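Local coordinates for protein A-adding tRNA nucleotidyltransferase (PDB 4WC2) that adds the terminal adenosine to tRNAs ending in CC, using ATP and releasing diphosphate, and so completes the CCA end, at residues V20-L25 and A160-F165; R104-N109 and K136-L141; R152-L157 and E210-Y215. One frame throughout, in Å; residues are numbered along the deposited sequence.

Interaction 1 (V20-L25 and A160-F165). With APC (diphosphomethylphosphonic acid adenosyl ester), chain C.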
loop_
_atom_site.group_PDB
_atom_site.type_symbol
_atom_site.label_atom_id
_atom_site.label_comp_id
_atom_site.label_asym_id
_atom_site.label_seq_id
_atom_site.Cartn_x
_atom_site.Cartn_y
_atom_site.Cartn_z
ATOM N N VAL A 20 0.527 -2.774 18.929
ATOM C CA VAL A 20 -0.290 -2.257 20.021
ATOM C C VAL A 20 -1.389 -1.351 19.481
ATOM O O VAL A 20 -2.572 -1.548 19.776
ATOM C CB VAL A 20 0.555 -1.481 21.045
ATOM C CG1 VAL A 20 -0.336 -0.839 22.098
ATOM C CG2 VAL A 20 1.572 -2.402 21.690
ATOM N N ARG A 21 -0.990 -0.376 18.668
ATOM C CA ARG A 21 -1.929 0.571 18.077
ATOM C C ARG A 21 -3.088 -0.156 17.398
ATOM O O ARG A 21 -4.256 0.056 17.740
ATOM C CB ARG A 21 -1.213 1.471 17.067
ATOM C CG ARG A 21 -2.133 2.421 16.323
ATOM C CD ARG A 21 -1.523 2.881 15.006
ATOM N NE ARG A 21 -1.307 1.770 14.082
ATOM C CZ ARG A 21 -0.148 1.503 13.486
ATOM N NH1 ARG A 21 0.909 2.272 13.707
ATOM N NH2 ARG A 21 -0.048 0.471 12.661
ATOM N N ASP A 22 -2.745 -1.041 16.465
ATOM C CA ASP A 22 -3.736 -1.820 15.733
ATOM C C ASP A 22 -4.690 -2.542 16.676
ATOM O O ASP A 22 -5.886 -2.636 16.398
ATOM C CB ASP A 22 -3.052 -2.833 14.811
ATOM C CG ASP A 22 -2.368 -2.177 13.628
ATOM O OD1 ASP A 22 -2.812 -1.086 13.211
ATOM O OD2 ASP A 22 -1.387 -2.753 13.111
ATOM N N ILE A 23 -4.162 -3.033 17.795
ATOM C CA ILE A 23 -4.985 -3.741 18.768
ATOM C C ILE A 23 -5.999 -2.789 19.385
ATOM O O ILE A 23 -7.187 -3.098 19.463
ATOM C CB ILE A 23 -4.138 -4.382 19.886
ATOM C CG1 ILE A 23 -3.359 -5.580 19.347
ATOM C CG2 ILE A 23 -5.019 -4.820 21.046
ATOM C CD1 ILE A 23 -2.415 -6.187 20.357
ATOM N N LEU A 24 -5.524 -1.622 19.807
ATOM C CA LEU A 24 -6.392 -0.630 20.428
ATOM C C LEU A 24 -7.402 -0.086 19.423
ATOM O O LEU A 24 -8.495 0.347 19.792
ATOM C CB LEU A 24 -5.558 0.503 21.025
ATOM C CG LEU A 24 -4.773 0.141 22.289
ATOM C CD1 LEU A 24 -3.807 1.254 22.670
ATOM C CD2 LEU A 24 -5.724 -0.159 23.438
ATOM N N LEU A 25 -7.037 -0.137 18.146
ATOM C CA LEU A 25 -7.923 0.286 17.070
ATOM C C LEU A 25 -8.842 -0.845 16.626
ATOM O O LEU A 25 -9.642 -0.682 15.706
ATOM C CB LEU A 25 -7.112 0.797 15.882
ATOM C CG LEU A 25 -6.425 2.143 16.106
ATOM C CD1 LEU A 25 -5.541 2.495 14.919
ATOM C CD2 LEU A 25 -7.466 3.222 16.359
ATOM N N ALA A 160 -2.037 9.459 8.843
ATOM C CA ALA A 160 -3.118 10.437 8.875
ATOM C C ALA A 160 -4.127 10.118 7.784
ATOM O O ALA A 160 -5.332 10.292 7.965
ATOM C CB ALA A 160 -2.573 11.845 8.707
ATOM N N GLY A 161 -3.625 9.629 6.655
ATOM C CA GLY A 161 -4.490 9.250 5.559
ATOM C C GLY A 161 -5.242 7.979 5.892
ATOM O O GLY A 161 -6.430 7.854 5.594
ATOM N N ARG A 162 -4.555 7.035 6.530
ATOM C CA ARG A 162 -5.147 5.732 6.797
ATOM C C ARG A 162 -6.181 5.800 7.913
ATOM O O ARG A 162 -7.295 5.300 7.772
ATOM C CB ARG A 162 -4.067 4.711 7.166
ATOM C CG ARG A 162 -4.628 3.365 7.586
ATOM C CD ARG A 162 -3.665 2.590 8.467
ATOM N NE ARG A 162 -2.485 2.132 7.742
ATOM C CZ ARG A 162 -1.533 1.378 8.280
ATOM N NH1 ARG A 162 -1.624 1.000 9.547
ATOM N NH2 ARG A 162 -0.490 1.002 7.553
ATOM N N LEU A 163 -5.809 6.436 9.018
ATOM C CA LEU A 163 -6.636 6.421 10.217
ATOM C C LEU A 163 -7.561 7.628 10.314
ATOM O O LEU A 163 -8.324 7.748 11.274
ATOM C CB LEU A 163 -5.745 6.347 11.459
ATOM C CG LEU A 163 -4.776 5.163 11.451
ATOM C CD1 LEU A 163 -3.957 5.094 12.732
ATOM C CD2 LEU A 163 -5.549 3.875 11.232
ATOM N N ASN A 164 -7.502 8.503 9.311
ATOM C CA ASN A 164 -8.240 9.768 9.328
ATOM C C ASN A 164 -7.898 10.551 10.590
ATOM O O ASN A 164 -8.776 11.069 11.279
ATOM C CB ASN A 164 -9.753 9.529 9.230
ATOM C CG ASN A 164 -10.539 10.812 8.989
ATOM O OD1 ASN A 164 -10.015 11.780 8.437
ATOM N ND2 ASN A 164 -11.801 10.823 9.409
ATOM N N PHE A 165 -6.608 10.604 10.904
ATOM C CA PHE A 165 -6.134 11.417 12.014
ATOM C C PHE A 165 -5.694 12.763 11.470
ATOM O O PHE A 165 -5.724 12.994 10.262
ATOM C CB PHE A 165 -4.973 10.744 12.756
ATOM C CG PHE A 165 -5.403 9.679 13.730
ATOM C CD1 PHE A 165 -6.625 9.042 13.594
ATOM C CD2 PHE A 165 -4.586 9.328 14.794
ATOM C CE1 PHE A 165 -7.021 8.070 14.489
ATOM C CE2 PHE A 165 -4.977 8.356 15.695
ATOM C CZ PHE A 165 -6.198 7.725 15.543
HETATM P PG APC C . 3.173 -1.127 8.820
HETATM O O1G APC C . 3.081 -2.530 9.375
HETATM O O2G APC C . 4.516 -0.950 8.081
HETATM O O3G APC C . 2.004 -0.893 7.827
HETATM P PB APC C . 4.060 -0.058 11.226
HETATM O O1B APC C . 3.699 1.106 12.149
HETATM O O2B APC C . 3.941 -1.367 12.001
HETATM O O3B APC C . 3.081 -0.074 10.015
HETATM P PA APC C . 6.867 -1.215 10.887
HETATM O O1A APC C . 6.082 -2.553 10.695
HETATM O O2A APC C . 8.062 -1.173 9.832
HETATM C C3A APC C . 5.784 0.212 10.597
HETATM O "O5'" APC C . 7.498 -1.155 12.355
HETATM C "C5'" APC C . 6.720 -0.726 13.403
HETATM C "C4'" APC C . 7.584 -0.040 14.407
HETATM O "O4'" APC C . 8.681 0.367 13.836
HETATM C "C3'" APC C . 6.812 1.255 15.043
HETATM O "O3'" APC C . 7.045 1.314 16.543
HETATM C "C2'" APC C . 7.269 2.239 14.514
HETATM O "O2'" APC C . 7.345 3.403 15.514
HETATM C "C1'" APC C . 8.753 1.812 14.066
HETATM N N9 APC C . 9.113 2.447 12.966
HETATM C C8 APC C . 8.956 2.184 11.632
HETATM N N7 APC C . 9.550 3.205 11.000
HETATM C C5 APC C . 10.058 4.063 11.946
HETATM C C6 APC C . 10.767 5.273 11.894
HETATM N N6 APC C . 11.128 5.907 10.657
HETATM N N1 APC C . 11.178 5.966 12.946
HETATM C C2 APC C . 10.879 5.441 14.182
HETATM N N3 APC C . 10.178 4.247 14.284
HETATM C C4 APC C . 9.783 3.578 13.176
#
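Leu25 and Leu163 bury more surface than any other residue here, and they meet methyl to methyl: CD1 of Leu25 lies 3.7 Å from CD1 of Leu163 and also packs on its CD2. The pair joins the chain just beyond helix 18-24 of the nucleotidyltransferase head, which carries the GGxVRD signature of the tRNA nucleotidyltransferase family, to the last part of helix 151-163, consistent with a head-to-neck junction. Arg21 extends the apolar patch with its aliphatic part, CD of Arg21 standing 4.0 Å from CD1 of Leu163. Helix 129-134 adds Leu133 against Leu25.

Beyond these carbons the contact becomes polar and converges on the phosphate chain of the ATP analogue, whose alpha-beta bridge is a methylene. The Arg21 chain leaves with CG anti to the backbone N (chi1 176°) and bends at chi3, which turns its guanidinium toward the phosphates. Asp22 OD1 sits near the plane of that group and forms a salt bridge with it, 3.2 Å from NH2 of Arg21; this should help fix its rotation. Arg162 crosses at about a right angle, its guanidinium plane 82° from that of Arg21, and its NE is paired with Glu202.

The two arginines thus serve different phosphates: NH1 of Arg21 makes a weak 3.4 Å bond to O1B of the analogue, while NH2 of Arg162 gives a firmer 3.1 Å bond to its O3G.

Interaction 2 (R104-N109 and K136-L141). With APC (diphosphomethylphosphonic acid adenosyl ester), chain C.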
loop_
_atom_site.group_PDB
_atom_site.type_symbol
_atom_site.label_atom_id
_atom_site.label_comp_id
_atom_site.label_asym_id
_atom_site.label_seq_id
_atom_site.Cartn_x
_atom_site.Cartn_y
_atom_site.Cartn_z
ATOM N N ARG A 104 11.184 6.159 18.682
ATOM C CA ARG A 104 10.228 5.856 17.621
ATOM C C ARG A 104 9.578 7.120 17.069
ATOM O O ARG A 104 9.847 8.220 17.546
ATOM C CB ARG A 104 9.173 4.870 18.129
ATOM C CG ARG A 104 9.803 3.561 18.575
ATOM C CD ARG A 104 8.820 2.549 19.128
ATOM N NE ARG A 104 9.552 1.359 19.551
ATOM C CZ ARG A 104 9.901 0.371 18.735
ATOM N NH1 ARG A 104 9.565 0.417 17.454
ATOM N NH2 ARG A 104 10.584 -0.666 19.197
ATOM N N ASP A 105 8.719 6.957 16.066
ATOM C CA ASP A 105 8.226 8.100 15.300
ATOM C C ASP A 105 7.114 8.874 16.004
ATOM O O ASP A 105 7.293 10.036 16.362
ATOM C CB ASP A 105 7.741 7.645 13.917
ATOM C CG ASP A 105 6.875 6.403 13.980
ATOM O OD1 ASP A 105 6.449 6.031 15.096
ATOM O OD2 ASP A 105 6.616 5.805 12.914
ATOM N N PHE A 106 5.967 8.235 16.195
ATOM C CA PHE A 106 4.803 8.929 16.731
ATOM C C PHE A 106 4.263 8.268 17.998
ATOM O O PHE A 106 4.419 7.062 18.202
ATOM C CB PHE A 106 3.714 9.007 15.661
ATOM C CG PHE A 106 4.245 9.329 14.295
ATOM C CD1 PHE A 106 4.811 10.565 14.031
ATOM C CD2 PHE A 106 4.186 8.394 13.277
ATOM C CE1 PHE A 106 5.307 10.863 12.774
ATOM C CE2 PHE A 106 4.680 8.685 12.019
ATOM C CZ PHE A 106 5.242 9.921 11.769
ATOM N N THR A 107 3.628 9.079 18.839
ATOM C CA THR A 107 3.151 8.647 20.151
ATOM C C THR A 107 2.244 7.420 20.090
ATOM O O THR A 107 2.329 6.536 20.940
ATOM C CB THR A 107 2.392 9.783 20.865
ATOM O OG1 THR A 107 1.289 10.213 20.053
ATOM C CG2 THR A 107 3.316 10.955 21.127
ATOM N N ILE A 108 1.376 7.370 19.084
ATOM C CA ILE A 108 0.472 6.239 18.919
ATOM C C ILE A 108 1.236 4.973 18.539
ATOM O O ILE A 108 0.743 3.862 18.731
ATOM C CB ILE A 108 -0.613 6.523 17.861
ATOM C CG1 ILE A 108 0.021 6.888 16.518
ATOM C CG2 ILE A 108 -1.534 7.634 18.336
ATOM C CD1 ILE A 108 -0.978 6.979 15.387
ATOM N N ASN A 109 2.442 5.143 18.005
ATOM C CA ASN A 109 3.312 4.008 17.714
ATOM C C ASN A 109 4.280 3.707 18.853
ATOM O O ASN A 109 5.017 2.723 18.809
ATOM C CB ASN A 109 4.100 4.258 16.426
ATOM C CG ASN A 109 3.225 4.234 15.193
ATOM O OD1 ASN A 109 2.121 3.689 15.212
ATOM N ND2 ASN A 109 3.717 4.820 14.105
ATOM N N LYS A 136 -7.436 11.329 17.877
ATOM C CA LYS A 136 -7.084 11.219 16.462
ATOM C C LYS A 136 -5.963 12.190 16.090
ATOM O O LYS A 136 -6.095 12.979 15.153
ATOM C CB LYS A 136 -8.312 11.466 15.575
ATOM C CG LYS A 136 -9.474 10.509 15.821
ATOM C CD LYS A 136 -10.657 10.835 14.916
ATOM C CE LYS A 136 -11.862 9.956 15.219
ATOM N NZ LYS A 136 -11.580 8.510 15.004
ATOM N N VAL A 137 -4.859 12.127 16.829
ATOM C CA VAL A 137 -3.740 13.044 16.632
ATOM C C VAL A 137 -2.439 12.323 16.274
ATOM O O VAL A 137 -2.057 11.352 16.926
ATOM C CB VAL A 137 -3.505 13.902 17.895
ATOM C CG1 VAL A 137 -2.220 14.717 17.772
ATOM C CG2 VAL A 137 -4.701 14.807 18.149
ATOM N N ILE A 138 -1.771 12.799 15.227
ATOM C CA ILE A 138 -0.437 12.321 14.878
ATOM C C ILE A 138 0.608 13.275 15.446
ATOM O O ILE A 138 0.684 14.434 15.039
ATOM C CB ILE A 138 -0.251 12.206 13.354
ATOM C CG1 ILE A 138 -1.285 11.249 12.758
ATOM C CG2 ILE A 138 1.169 11.757 13.019
ATOM C CD1 ILE A 138 -1.133 9.830 13.227
ATOM N N ARG A 139 1.410 12.787 16.386
ATOM C CA ARG A 139 2.340 13.648 17.110
ATOM C C ARG A 139 3.734 13.035 17.267
ATOM O O ARG A 139 3.873 11.895 17.707
ATOM C CB ARG A 139 1.763 13.978 18.487
ATOM C CG ARG A 139 2.654 14.856 19.340
ATOM C CD ARG A 139 2.082 15.004 20.738
ATOM N NE ARG A 139 0.670 15.372 20.712
ATOM C CZ ARG A 139 0.225 16.624 20.698
ATOM N NH1 ARG A 139 1.082 17.637 20.708
ATOM N NH2 ARG A 139 -1.077 16.864 20.673
ATOM N N VAL A 140 4.761 13.796 16.906
ATOM C CA VAL A 140 6.142 13.346 17.063
ATOM C C VAL A 140 6.589 13.445 18.520
ATOM O O VAL A 140 6.018 14.204 19.305
ATOM C CB VAL A 140 7.112 14.153 16.174
ATOM C CG1 VAL A 140 6.836 13.883 14.701
ATOM C CG2 VAL A 140 7.013 15.635 16.482
ATOM N N LEU A 141 7.605 12.668 18.877
ATOM C CA LEU A 141 8.099 12.639 20.249
ATOM C C LEU A 141 9.019 13.820 20.571
ATOM O O LEU A 141 9.054 14.290 21.706
ATOM C CB LEU A 141 8.824 11.319 20.520
ATOM C CG LEU A 141 7.972 10.057 20.366
ATOM C CD1 LEU A 141 8.806 8.808 20.542
ATOM C CD2 LEU A 141 6.845 10.063 21.366
HETATM P PG APC C . 3.173 -1.127 8.820
HETATM O O1G APC C . 3.081 -2.530 9.375
HETATM O O2G APC C . 4.516 -0.950 8.081
HETATM O O3G APC C . 2.004 -0.893 7.827
HETATM P PB APC C . 4.060 -0.058 11.226
HETATM O O1B APC C . 3.699 1.106 12.149
HETATM O O2B APC C . 3.941 -1.367 12.001
HETATM O O3B APC C . 3.081 -0.074 10.015
HETATM P PA APC C . 6.867 -1.215 10.887
HETATM O O1A APC C . 6.082 -2.553 10.695
HETATM O O2A APC C . 8.062 -1.173 9.832
HETATM C C3A APC C . 5.784 0.212 10.597
HETATM O "O5'" APC C . 7.498 -1.155 12.355
HETATM C "C5'" APC C . 6.720 -0.726 13.403
HETATM C "C4'" APC C . 7.584 -0.040 14.407
HETATM O "O4'" APC C . 8.681 0.367 13.836
HETATM C "C3'" APC C . 6.812 1.255 15.043
HETATM O "O3'" APC C . 7.045 1.314 16.543
HETATM C "C2'" APC C . 7.269 2.239 14.514
HETATM O "O2'" APC C . 7.345 3.403 15.514
HETATM C "C1'" APC C . 8.753 1.812 14.066
HETATM N N9 APC C . 9.113 2.447 12.966
HETATM C C8 APC C . 8.956 2.184 11.632
HETATM N N7 APC C . 9.550 3.205 11.000
HETATM C C5 APC C . 10.058 4.063 11.946
HETATM C C6 APC C . 10.767 5.273 11.894
HETATM N N6 APC C . 11.128 5.907 10.657
HETATM N N1 APC C . 11.178 5.966 12.946
HETATM C C2 APC C . 10.879 5.441 14.182
HETATM N N3 APC C . 10.178 4.247 14.284
HETATM C C4 APC C . 9.783 3.578 13.176
#
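Thr107 donates its backbone N-H to the carbonyl of Arg139, with Thr107 N to Arg139 O at 3.0 Å. This bond ties the loop after helix 97-101, which carries the family's RRD motif, to the chain running out of strand 137-138. The hydroxyl of Thr107 bonds separately to Asp132, which also pairs with Arg139.

Apolar contacts do most of the remaining joining. Ile138 sets CG2 over one face of the Phe106 ring in a CH-pi contact, 4.2 Å from the centroid and 18° off the normal. Val140 comes to the same ring at its edge, CG1 of Val140 lying 3.9 Å from CE1 of Phe106. Farther along, CD1 of Ile108 touches CD1 of Ile138 at 3.6 Å, and CD2 of Leu141 packs on the Thr107 methyl.

Polar bonds of the same loop reach the ribose of the ATP analogue. Asp105 OD1 receives the 2'-hydroxyl, O2' of the analogue being 2.8 Å away, and it also accepts from ND2 of Asn109 at 3.1 Å. Asp105 OD2 forms a salt bridge with Arg155. Arg104, whose guanidinium is paired with Asp100, gives a weak NH1 bond to O3'. Replacing Asp105 with an alanine would probably leave O2' without its acceptor, deprive Arg155 of its salt-bridge partner and hold the Asn109 amide less firmly.

A carboxylate oxygen that accepts from O2' is consistent with recognition of ribose over deoxyribose, the role ascribed to this motif in the family.

Interaction 3 (R152-L157 and E210-Y215). With APC (diphosphomethylphosphonic acid adenosyl ester), chain C.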
loop_
_atom_site.group_PDB
_atom_site.type_symbol
_atom_site.label_atom_id
_atom_site.label_comp_id
_atom_site.label_asym_id
_atom_site.label_seq_id
_atom_site.Cartn_x
_atom_site.Cartn_y
_atom_site.Cartn_z
ATOM N N ARG A 152 9.892 9.799 7.748
ATOM C CA ARG A 152 8.736 9.967 8.622
ATOM C C ARG A 152 7.752 10.995 8.071
ATOM O O ARG A 152 6.543 10.868 8.283
ATOM C CB ARG A 152 9.182 10.369 10.030
ATOM C CG ARG A 152 10.005 9.307 10.749
ATOM C CD ARG A 152 10.490 9.803 12.098
ATOM N NE ARG A 152 11.451 8.884 12.706
ATOM C CZ ARG A 152 12.116 9.131 13.831
ATOM N NH1 ARG A 152 11.932 10.274 14.480
ATOM N NH2 ARG A 152 12.971 8.234 14.306
ATOM N N ILE A 153 8.271 11.995 7.357
ATOM C CA ILE A 153 7.427 13.000 6.711
ATOM C C ILE A 153 6.319 12.327 5.919
ATOM O O ILE A 153 5.149 12.692 6.035
ATOM C CB ILE A 153 8.228 13.921 5.766
ATOM C CG1 ILE A 153 9.242 14.755 6.550
ATOM C CG2 ILE A 153 7.292 14.832 4.981
ATOM C CD1 ILE A 153 10.136 15.597 5.668
ATOM N N LEU A 154 6.694 11.325 5.129
ATOM C CA LEU A 154 5.709 10.549 4.395
ATOM C C LEU A 154 4.861 9.737 5.364
ATOM O O LEU A 154 3.627 9.801 5.323
ATOM C CB LEU A 154 6.385 9.630 3.376
ATOM C CG LEU A 154 7.146 10.323 2.244
ATOM C CD1 LEU A 154 7.505 9.329 1.153
ATOM C CD2 LEU A 154 6.339 11.473 1.673
ATOM N N ARG A 155 5.533 9.010 6.255
ATOM C CA ARG A 155 4.871 8.090 7.177
ATOM C C ARG A 155 3.704 8.748 7.897
ATOM O O ARG A 155 2.580 8.231 7.862
ATOM C CB ARG A 155 5.873 7.538 8.197
ATOM C CG ARG A 155 6.828 6.493 7.617
ATOM C CD ARG A 155 7.821 5.957 8.646
ATOM N NE ARG A 155 7.165 5.357 9.805
ATOM C CZ ARG A 155 6.626 4.142 9.814
ATOM N NH1 ARG A 155 6.655 3.398 8.718
ATOM N NH2 ARG A 155 6.049 3.672 10.914
ATOM N N ALA A 156 3.967 9.909 8.494
ATOM C CA ALA A 156 2.937 10.655 9.211
ATOM C C ALA A 156 1.700 10.791 8.342
ATOM O O ALA A 156 0.612 10.329 8.713
ATOM C CB ALA A 156 3.450 12.022 9.617
ATOM N N LEU A 157 1.901 11.353 7.154
ATOM C CA LEU A 157 0.808 11.596 6.229
ATOM C C LEU A 157 0.047 10.304 5.995
ATOM O O LEU A 157 -1.182 10.269 6.117
ATOM C CB LEU A 157 1.334 12.167 4.910
ATOM C CG LEU A 157 2.188 13.430 5.054
ATOM C CD1 LEU A 157 2.628 13.971 3.699
ATOM C CD2 LEU A 157 1.446 14.488 5.859
ATOM N N GLU A 210 -3.856 13.410 -1.124
ATOM C CA GLU A 210 -4.313 14.756 -0.801
ATOM C C GLU A 210 -3.364 15.419 0.189
ATOM O O GLU A 210 -3.007 16.588 0.033
ATOM C CB GLU A 210 -5.734 14.734 -0.232
ATOM C CG GLU A 210 -6.828 14.644 -1.282
ATOM C CD GLU A 210 -6.946 15.908 -2.118
ATOM O OE1 GLU A 210 -6.350 16.939 -1.740
ATOM O OE2 GLU A 210 -7.641 15.870 -3.156
ATOM N N LEU A 211 -2.957 14.668 1.208
ATOM C CA LEU A 211 -1.998 15.183 2.180
ATOM C C LEU A 211 -0.654 15.496 1.514
ATOM O O LEU A 211 -0.013 16.506 1.824
ATOM C CB LEU A 211 -1.819 14.186 3.326
ATOM C CG LEU A 211 -3.097 13.950 4.136
ATOM C CD1 LEU A 211 -2.914 12.857 5.168
ATOM C CD2 LEU A 211 -3.540 15.233 4.806
ATOM N N TYR A 212 -0.244 14.624 0.595
ATOM C CA TYR A 212 0.959 14.815 -0.206
ATOM C C TYR A 212 0.898 16.138 -0.957
ATOM O O TYR A 212 1.866 16.897 -0.981
ATOM C CB TYR A 212 1.136 13.671 -1.210
ATOM C CG TYR A 212 1.718 12.390 -0.652
ATOM C CD1 TYR A 212 1.955 12.233 0.709
ATOM C CD2 TYR A 212 2.045 11.337 -1.497
ATOM C CE1 TYR A 212 2.491 11.056 1.211
ATOM C CE2 TYR A 212 2.582 10.162 -1.007
ATOM C CZ TYR A 212 2.803 10.025 0.345
ATOM O OH TYR A 212 3.339 8.853 0.827
ATOM N N ARG A 213 -0.248 16.401 -1.580
ATOM C CA ARG A 213 -0.455 17.630 -2.339
ATOM C C ARG A 213 -0.418 18.847 -1.424
ATOM O O ARG A 213 0.170 19.874 -1.761
ATOM C CB ARG A 213 -1.786 17.576 -3.091
ATOM C CG ARG A 213 -2.073 18.797 -3.948
ATOM C CD ARG A 213 -3.359 18.628 -4.745
ATOM N NE ARG A 213 -4.546 18.651 -3.897
ATOM C CZ ARG A 213 -5.282 19.734 -3.678
ATOM N NH1 ARG A 213 -4.954 20.884 -4.251
ATOM N NH2 ARG A 213 -6.348 19.670 -2.891
ATOM N N LYS A 214 -1.047 18.718 -0.261
ATOM C CA LYS A 214 -1.109 19.809 0.704
ATOM C C LYS A 214 0.280 20.195 1.201
ATOM O O LYS A 214 0.608 21.377 1.292
ATOM C CB LYS A 214 -2.004 19.423 1.884
ATOM C CG LYS A 214 -2.190 20.519 2.920
ATOM C CD LYS A 214 -2.971 19.996 4.117
ATOM C CE LYS A 214 -3.154 21.064 5.179
ATOM N NZ LYS A 214 -3.785 20.498 6.405
ATOM N N TYR A 215 1.095 19.199 1.526
ATOM C CA TYR A 215 2.426 19.470 2.059
ATOM C C TYR A 215 3.516 19.419 0.987
ATOM O O TYR A 215 4.702 19.554 1.295
ATOM C CB TYR A 215 2.724 18.508 3.210
ATOM C CG TYR A 215 1.752 18.699 4.355
ATOM C CD1 TYR A 215 1.809 19.835 5.152
ATOM C CD2 TYR A 215 0.757 17.767 4.615
ATOM C CE1 TYR A 215 0.916 20.028 6.189
ATOM C CE2 TYR A 215 -0.142 17.951 5.652
ATOM C CZ TYR A 215 -0.057 19.083 6.435
ATOM O OH TYR A 215 -0.947 19.275 7.468
HETATM P PG APC C . 3.173 -1.127 8.820
HETATM O O1G APC C . 3.081 -2.530 9.375
HETATM O O2G APC C . 4.516 -0.950 8.081
HETATM O O3G APC C . 2.004 -0.893 7.827
HETATM P PB APC C . 4.060 -0.058 11.226
HETATM O O1B APC C . 3.699 1.106 12.149
HETATM O O2B APC C . 3.941 -1.367 12.001
HETATM O O3B APC C . 3.081 -0.074 10.015
HETATM P PA APC C . 6.867 -1.215 10.887
HETATM O O1A APC C . 6.082 -2.553 10.695
HETATM O O2A APC C . 8.062 -1.173 9.832
HETATM C C3A APC C . 5.784 0.212 10.597
HETATM O "O5'" APC C . 7.498 -1.155 12.355
HETATM C "C5'" APC C . 6.720 -0.726 13.403
HETATM C "C4'" APC C . 7.584 -0.040 14.407
HETATM O "O4'" APC C . 8.681 0.367 13.836
HETATM C "C3'" APC C . 6.812 1.255 15.043
HETATM O "O3'" APC C . 7.045 1.314 16.543
HETATM C "C2'" APC C . 7.269 2.239 14.514
HETATM O "O2'" APC C . 7.345 3.403 15.514
HETATM C "C1'" APC C . 8.753 1.812 14.066
HETATM N N9 APC C . 9.113 2.447 12.966
HETATM C C8 APC C . 8.956 2.184 11.632
HETATM N N7 APC C . 9.550 3.205 11.000
HETATM C C5 APC C . 10.058 4.063 11.946
HETATM C C6 APC C . 10.767 5.273 11.894
HETATM N N6 APC C . 11.128 5.907 10.657
HETATM N N1 APC C . 11.178 5.966 12.946
HETATM C C2 APC C . 10.879 5.441 14.182
HETATM N N3 APC C . 10.178 4.247 14.284
HETATM C C4 APC C . 9.783 3.578 13.176
#
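Leu157 overlaps the side chains of Tyr212 and Tyr215, filling the angle between helices 151-163 and 205-215. This is a helix-helix packing, consistent with the neck of the enzyme: over the short segments the axes approach to 10.2 Å and their N-to-C directions differ by 131°, so the helices run more antiparallel than parallel. The two methyls of Leu157 divide the work. CD1 meets the edge of the Tyr212 ring, 3.5 Å from its CD1, whereas Leu157 CD2 reaches CD2 of Tyr215 at 3.6 Å. With CG anti to the carbonyl carbon (chi1 -55°), the fork points at the other helix and sends one methyl to each ring.

One turn earlier, Leu154 crosses Tyr212 at about a right angle, with CD2 of Leu154 lying 3.9 Å from CE1 of the ring. Leu211 lies alongside Leu157, its CB 4.1 Å from CB of Leu157 and its CD1 against the Leu157 carbonyl oxygen. Leu167 of strand 166-167 packs on Leu157 and Tyr215 as well, so the short strand also borders this contact.

The other side of helix 151-163 serves adenine. Arg152 belongs to the EDxxR motif, which in this family reads the incoming base; its extended chain brings NE 2.9 Å from N1 of the ATP analogue and NH2 to the same atom, both bonds weak by their bent angles. It also packs on a cytosine base of the bound RNA. Arg155 turns a guanidinium face to the adenine, with N7 of the analogue over its centre and 3.3 Å from CZ of Arg155.

Overall arrangement
The three contacts lie close around one nucleotide in this C-terminal piece of the longer enzyme, their centres about 11 Å (interactions 1 and 2), 14 Å (2 and 3) and 16 Å (1 and 3) apart, and each touches the ATP analogue. Along the chain, interaction 2 is nested within the loop closed by 20-25 and 160-165, while interactions 1 and 3 interlock, since 152-157 precedes 160-165 and 210-215 follows it. Helix 151-163 is common to interactions 1 and 3. Interaction 2 joins them from the head side: Phe106 packs on Ala156, and Phe165 lies against the backbone at Lys136. Phosphates, ribose and base are therefore held by elements locked together across what is probably the head-neck boundary.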